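Local coordinates for protein glycoside hydrolase family 31 (Trueperella pyogenes, PDB 5I0F) that degrades cycloalternan, a cyclic glucose oligosaccharide, probably hydrolysing its glycosidic bonds by the retaining family 31 mechanism through a covalent glycosyl-enzyme intermediate, at residues A[190-195]-A[238-243]; A[226-231]-A[248-253]. All coordinates share one frame; numbering follows the deposited sequence. Where two conformers were deposited one is given.

Contact 1. Residues A[190-195]-A[238-243]; sequences LRLDSV and YDVAAT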
loop_
_atom_site.group_PDB
_atom_site.type_symbol
_atom_site.label_atom_id
_atom_site.label_comp_id
_atom_site.label_asym_id
_atom_site.label_seq_id
_atom_site.Cartn_x
_atom_site.Cartn_y
_atom_site.Cartn_z
ATOM N N LEU A 190 -7.751 -9.052 -16.964
ATOM C CA LEU A 190 -7.596 -7.692 -16.486
ATOM C C LEU A 190 -6.327 -7.058 -17.047
ATOM O O LEU A 190 -5.368 -7.765 -17.404
ATOM C CB LEU A 190 -7.527 -7.658 -14.946
ATOM C CG LEU A 190 -8.711 -8.227 -14.149
ATOM C CD1 LEU A 190 -8.485 -8.021 -12.643
ATOM C CD2 LEU A 190 -10.026 -7.615 -14.603
ATOM N N ARG A 191 -6.354 -5.735 -17.135
ATOM C CA ARG A 191 -5.164 -4.929 -17.357
ATOM C C ARG A 191 -4.877 -4.200 -16.044
ATOM O O ARG A 191 -5.778 -3.607 -15.443
ATOM C CB ARG A 191 -5.355 -3.911 -18.474
ATOM C CG ARG A 191 -5.774 -4.522 -19.808
ATOM C CD ARG A 191 -5.997 -3.475 -20.898
ATOM N NE ARG A 191 -6.502 -4.145 -22.101
ATOM C CZ ARG A 191 -7.776 -4.467 -22.361
ATOM N NH1 ARG A 191 -8.767 -4.131 -21.536
ATOM N NH2 ARG A 191 -8.069 -5.130 -23.490
ATOM N N LEU A 192 -3.634 -4.241 -15.609
ATOM C CA LEU A 192 -3.243 -3.614 -14.343
ATOM C C LEU A 192 -1.813 -3.114 -14.409
ATOM O O LEU A 192 -1.190 -3.151 -15.457
ATOM C CB LEU A 192 -3.434 -4.612 -13.204
ATOM C CG LEU A 192 -2.556 -5.855 -13.317
ATOM C CD1 LEU A 192 -1.989 -6.215 -11.976
ATOM C CD2 LEU A 192 -3.297 -7.029 -13.901
ATOM N N ASP A 193 -1.289 -2.620 -13.296
ATOM C CA ASP A 193 0.107 -2.229 -13.232
ATOM C C ASP A 193 0.617 -2.433 -11.809
ATOM O O ASP A 193 -0.162 -2.809 -10.925
ATOM C CB ASP A 193 0.317 -0.780 -13.785
ATOM C CG ASP A 193 -0.209 0.337 -12.864
ATOM O OD1 ASP A 193 -1.022 0.105 -11.940
ATOM O OD2 ASP A 193 0.224 1.503 -13.072
ATOM N N SER A 194 1.921 -2.276 -11.629
ATOM C CA SER A 194 2.573 -2.397 -10.346
ATOM C C SER A 194 3.390 -1.147 -10.063
ATOM O O SER A 194 4.563 -1.036 -10.490
ATOM C CB SER A 194 3.426 -3.676 -10.282
ATOM O OG SER A 194 2.535 -4.801 -10.152
ATOM N N VAL A 195 2.736 -0.207 -9.374
ATOM C CA VAL A 195 3.331 1.043 -8.909
ATOM C C VAL A 195 2.768 1.317 -7.518
ATOM O O VAL A 195 1.566 1.182 -7.294
ATOM C CB VAL A 195 3.088 2.222 -9.891
ATOM C CG1 VAL A 195 1.613 2.581 -10.056
ATOM C CG2 VAL A 195 3.877 3.457 -9.464
ATOM N N TYR A 238 0.694 -4.853 -17.048
ATOM C CA TYR A 238 0.300 -6.235 -17.383
ATOM C C TYR A 238 -1.063 -6.228 -18.053
ATOM O O TYR A 238 -2.040 -5.673 -17.506
ATOM C CB TYR A 238 0.280 -7.144 -16.119
ATOM C CG TYR A 238 1.600 -7.091 -15.400
ATOM C CD1 TYR A 238 2.657 -7.907 -15.798
ATOM C CD2 TYR A 238 1.829 -6.172 -14.374
ATOM C CE1 TYR A 238 3.893 -7.813 -15.183
ATOM C CE2 TYR A 238 3.064 -6.070 -13.754
ATOM C CZ TYR A 238 4.088 -6.892 -14.166
ATOM O OH TYR A 238 5.304 -6.813 -13.568
ATOM N N ASP A 239 -1.119 -6.809 -19.248
ATOM C CA ASP A 239 -2.364 -7.100 -19.950
ATOM C C ASP A 239 -2.485 -8.614 -19.904
ATOM O O ASP A 239 -1.799 -9.337 -20.655
ATOM C CB ASP A 239 -2.280 -6.564 -21.380
ATOM C CG ASP A 239 -3.570 -6.704 -22.148
ATOM O OD1 ASP A 239 -4.221 -7.751 -22.097
ATOM O OD2 ASP A 239 -3.931 -5.753 -22.842
ATOM N N VAL A 240 -3.302 -9.092 -18.976
ATOM C CA VAL A 240 -3.285 -10.496 -18.608
ATOM C C VAL A 240 -4.312 -11.227 -19.462
ATOM O O VAL A 240 -5.396 -11.604 -19.002
ATOM C CB VAL A 240 -3.518 -10.729 -17.113
ATOM C CG1 VAL A 240 -3.236 -12.188 -16.753
ATOM C CG2 VAL A 240 -2.619 -9.803 -16.286
ATOM N N ALA A 241 -3.945 -11.415 -20.721
ATOM C CA ALA A 241 -4.813 -12.085 -21.679
ATOM C C ALA A 241 -6.172 -11.393 -21.843
ATOM O O ALA A 241 -7.208 -12.077 -21.981
ATOM C CB ALA A 241 -4.980 -13.566 -21.308
ATOM N N ALA A 242 -6.166 -10.059 -21.817
ATOM C CA ALA A 242 -7.367 -9.261 -22.029
ATOM C C ALA A 242 -7.442 -8.930 -23.518
ATOM O O ALA A 242 -8.413 -9.270 -24.170
ATOM C CB ALA A 242 -7.335 -7.986 -21.191
ATOM N N THR A 243 -6.382 -8.336 -24.074
ATOM C CA THR A 243 -6.361 -7.977 -25.504
ATOM C C THR A 243 -6.145 -9.162 -26.452
ATOM O O THR A 243 -6.849 -9.286 -27.460
ATOM C CB THR A 243 -5.265 -6.939 -25.790
ATOM O OG1 THR A 243 -5.404 -5.859 -24.874
ATOM C CG2 THR A 243 -5.365 -6.399 -27.236
#
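Arg191 and Asp239 face each other as a non-hydrogen-bonded pair where two antiparallel strands meet at the margin of a six-stranded sheet, 191-194 being one of its two edge strands. The salt bridge is made by NE of Arg191, 3.1 Å from OD2 of Asp239 through a weak, bent N-H bond; the two side chains run side by side, yet guanidinium and carboxylate planes stand 90° apart. The guanidinium's other partner is better aligned: NH2 of Arg191 gives a nearly straight bond to OG1 of Thr243, which lies almost in the guanidinium plane.

The same threonine hydroxyl donates to OD2 of Asp239, and the carboxylate reaches forward to the turn that follows the strand. With CG of Asp239 anti to the backbone N (chi1 -175°), OD1 receives the backbone N-H groups of both Ala242 and Thr243, an Asx motif that ties down this turn. These bonds hold the acid in place, as one oxygen serves the turn and the other the arginine and threonine.

The backbone pairing is short. Leu192 and Tyr238 exchange two bonds, N of Leu192 to O of Tyr238 at 2.9 Å and N of Tyr238 to O of Leu192 at 3.0 Å, while N of Val240, the centre of an inverse gamma turn, reaches O of Leu190.

Away from the charged cluster the contact is apolar: CD2 of Leu192 rests 3.7 Å from CG2 of Val240, and Phe178 of strand 174-179 packs against both residues. On the arginine side, CB of Ala242 sits over the centre of the guanidinium, 3.7 Å above its plane.

Contact 2. Residues A[226-231]-A[248-253]; sequences WGFHVE and ILIEVD. With CA (calcium ion), chain K.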
loop_
_atom_site.group_PDB
_atom_site.type_symbol
_atom_site.label_atom_id
_atom_site.label_comp_id
_atom_site.label_asym_id
_atom_site.label_seq_id
_atom_site.Cartn_x
_atom_site.Cartn_y
_atom_site.Cartn_z
ATOM N N TRP A 226 3.562 -22.396 -12.964
ATOM C CA TRP A 226 4.795 -21.686 -13.263
ATOM C C TRP A 226 4.640 -20.237 -12.809
ATOM O O TRP A 226 3.564 -19.826 -12.391
ATOM C CB TRP A 226 5.160 -21.790 -14.744
ATOM C CG TRP A 226 4.168 -21.216 -15.677
ATOM C CD1 TRP A 226 3.014 -21.806 -16.113
ATOM C CD2 TRP A 226 4.248 -19.955 -16.343
ATOM N NE1 TRP A 226 2.366 -20.977 -16.992
ATOM C CE2 TRP A 226 3.097 -19.832 -17.149
ATOM C CE3 TRP A 226 5.164 -18.892 -16.313
ATOM C CZ2 TRP A 226 2.841 -18.694 -17.919
ATOM C CZ3 TRP A 226 4.909 -17.770 -17.096
ATOM C CH2 TRP A 226 3.765 -17.681 -17.885
ATOM N N GLY A 227 5.703 -19.463 -12.859
ATOM C CA GLY A 227 5.579 -18.067 -12.424
ATOM C C GLY A 227 6.676 -17.229 -13.002
ATOM O O GLY A 227 7.640 -17.756 -13.575
ATOM N N PHE A 228 6.521 -15.923 -12.855
ATOM C CA PHE A 228 7.491 -14.986 -13.385
ATOM C C PHE A 228 7.612 -13.773 -12.485
ATOM O O PHE A 228 6.660 -13.403 -11.803
ATOM C CB PHE A 228 7.111 -14.558 -14.793
ATOM C CG PHE A 228 5.795 -13.857 -14.882
ATOM C CD1 PHE A 228 4.603 -14.591 -15.017
ATOM C CD2 PHE A 228 5.732 -12.463 -14.879
ATOM C CE1 PHE A 228 3.383 -13.949 -15.090
ATOM C CE2 PHE A 228 4.506 -11.817 -14.954
ATOM C CZ PHE A 228 3.329 -12.561 -15.058
ATOM N N HIS A 229 8.790 -13.162 -12.524
ATOM C CA HIS A 229 9.097 -11.991 -11.731
ATOM C C HIS A 229 9.969 -11.104 -12.572
ATOM O O HIS A 229 11.080 -11.484 -12.914
ATOM C CB HIS A 229 9.783 -12.391 -10.424
ATOM C CG HIS A 229 10.462 -11.260 -9.704
ATOM N ND1 HIS A 229 11.699 -11.398 -9.122
ATOM C CD2 HIS A 229 10.082 -9.978 -9.480
ATOM C CE1 HIS A 229 12.049 -10.260 -8.557
ATOM N NE2 HIS A 229 11.081 -9.381 -8.752
ATOM N N VAL A 230 9.466 -9.927 -12.921
ATOM C CA VAL A 230 10.277 -8.971 -13.644
ATOM C C VAL A 230 11.169 -8.335 -12.563
ATOM O O VAL A 230 10.662 -7.678 -11.670
ATOM C CB VAL A 230 9.429 -7.905 -14.370
ATOM C CG1 VAL A 230 10.314 -6.997 -15.229
ATOM C CG2 VAL A 230 8.345 -8.554 -15.228
ATOM N N GLU A 231 12.480 -8.561 -12.636
ATOM C CA GLU A 231 13.395 -8.138 -11.570
ATOM C C GLU A 231 13.773 -6.670 -11.721
ATOM O O GLU A 231 14.822 -6.316 -12.246
ATOM C CB GLU A 231 14.648 -9.034 -11.459
ATOM C CG GLU A 231 15.286 -8.935 -10.060
ATOM C CD GLU A 231 16.430 -9.905 -9.838
ATOM O OE1 GLU A 231 17.527 -9.460 -9.471
ATOM O OE2 GLU A 231 16.267 -11.112 -10.033
ATOM N N ILE A 248 0.023 -12.962 -22.027
ATOM C CA ILE A 248 0.313 -11.963 -20.989
ATOM C C ILE A 248 1.303 -10.972 -21.605
ATOM O O ILE A 248 2.459 -11.311 -21.843
ATOM C CB ILE A 248 0.903 -12.607 -19.718
ATOM C CG1 ILE A 248 -0.036 -13.709 -19.198
ATOM C CG2 ILE A 248 1.151 -11.553 -18.655
ATOM C CD1 ILE A 248 0.433 -14.401 -17.939
ATOM N N LEU A 249 0.838 -9.760 -21.879
ATOM C CA LEU A 249 1.687 -8.701 -22.409
ATOM C C LEU A 249 2.230 -7.905 -21.235
ATOM O O LEU A 249 1.457 -7.448 -20.385
ATOM C CB LEU A 249 0.893 -7.773 -23.322
ATOM C CG LEU A 249 -0.023 -8.431 -24.354
ATOM C CD1 LEU A 249 -0.733 -7.368 -25.183
ATOM C CD2 LEU A 249 0.750 -9.390 -25.239
ATOM N N ILE A 250 3.553 -7.763 -21.190
ATOM C CA ILE A 250 4.255 -7.110 -20.094
ATOM C C ILE A 250 4.953 -5.908 -20.688
ATOM O O ILE A 250 5.635 -6.042 -21.701
ATOM C CB ILE A 250 5.291 -8.067 -19.463
ATOM C CG1 ILE A 250 4.565 -9.292 -18.893
ATOM C CG2 ILE A 250 6.079 -7.389 -18.330
ATOM C CD1 ILE A 250 5.474 -10.322 -18.273
ATOM N N GLU A 251 4.795 -4.748 -20.061
ATOM C CA GLU A 251 5.522 -3.543 -20.439
ATOM C C GLU A 251 6.301 -3.046 -19.214
ATOM O O GLU A 251 5.788 -3.044 -18.101
ATOM C CB GLU A 251 4.555 -2.495 -20.974
ATOM C CG GLU A 251 5.215 -1.304 -21.639
ATOM C CD GLU A 251 4.290 -0.534 -22.591
ATOM O OE1 GLU A 251 4.597 0.650 -22.870
ATOM O OE2 GLU A 251 3.270 -1.092 -23.060
ATOM N N VAL A 252 7.544 -2.635 -19.440
ATOM C CA VAL A 252 8.487 -2.345 -18.383
ATOM C C VAL A 252 9.109 -0.977 -18.647
ATOM O O VAL A 252 9.623 -0.714 -19.755
ATOM C CB VAL A 252 9.596 -3.416 -18.365
ATOM C CG1 VAL A 252 10.574 -3.173 -17.235
ATOM C CG2 VAL A 252 9.000 -4.819 -18.291
ATOM N N ASP A 253 9.067 -0.102 -17.650
ATOM C CA ASP A 253 9.816 1.168 -17.704
ATOM C C ASP A 253 11.314 0.864 -17.588
ATOM O O ASP A 253 11.722 0.002 -16.794
ATOM C CB ASP A 253 9.342 2.116 -16.600
ATOM C CG ASP A 253 10.152 3.389 -16.522
ATOM O OD1 ASP A 253 10.408 4.019 -17.569
ATOM O OD2 ASP A 253 10.568 3.782 -15.399
HETATM CA CA CA K . 12.408 5.299 -16.479
HETATM O O HOH W 1 14.107 7.091 -16.493
HETATM O O HOH W 2 12.419 5.516 -19.010
HETATM O O HOH W 3 10.720 6.809 -15.919
#
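Phe228 and Ile250 approach from opposite directions across the interior of a beta sandwich, where strand 225-230 of one sheet lies over strand 247-253 of another. The short segments run nearly parallel, their directions 19° apart and their axes 10.3 Å from each other at closest approach, so side chains alone bridge the gap.

The tight part is wholly apolar. CD1 of Ile250 comes 3.8 Å from CE2 of Phe228, and CD1 of Ile248 lies 4.1 Å from CE1 of the same ring, both methyls meeting it obliquely. The phenyl hangs between backbone N and carbonyl carbon (chi1 61°), the torsion that carries the ring toward both isoleucines. Val230 divides its methyls: CG2 slides past CG2 of Ile250, while CG1 lies 4.0 Å from CG2 of Val252. Tyr238 of the neighbouring strand adds to this core.

On the other side of strand 247-253 the character changes. Glu251 turns from the core to a salt bridge with Arg162, and beyond it Asp253 leaves the packing for a hydrated calcium ion. Leu254 and Asp486 complete the protein ligands; three waters also coordinate the metal, and Asp253 grips it in bidentate fashion, OD1 and OD2 each 2.6 Å from the calcium.

Contacts 1 and 2 illustrate how one sheet can be joined by different chemistry along its edge and across its face. Contact 1 lies within the sheet, pairing neighbouring strands through backbone bonds and a partly exposed charged cluster; contact 2 is buried and joins that sheet to the one stacked on it by hydrocarbon contacts alone. They meet at strand 236-240, which neighbours 247-253: N of Asp239 probably bonds to O of Leu249, 2.9 Å away. Tyr238 belongs to both settings, since its backbone pairs in contact 1 while its ring enters the core of contact 2, CE1 lying 3.9 Å from CG2 of Ile250.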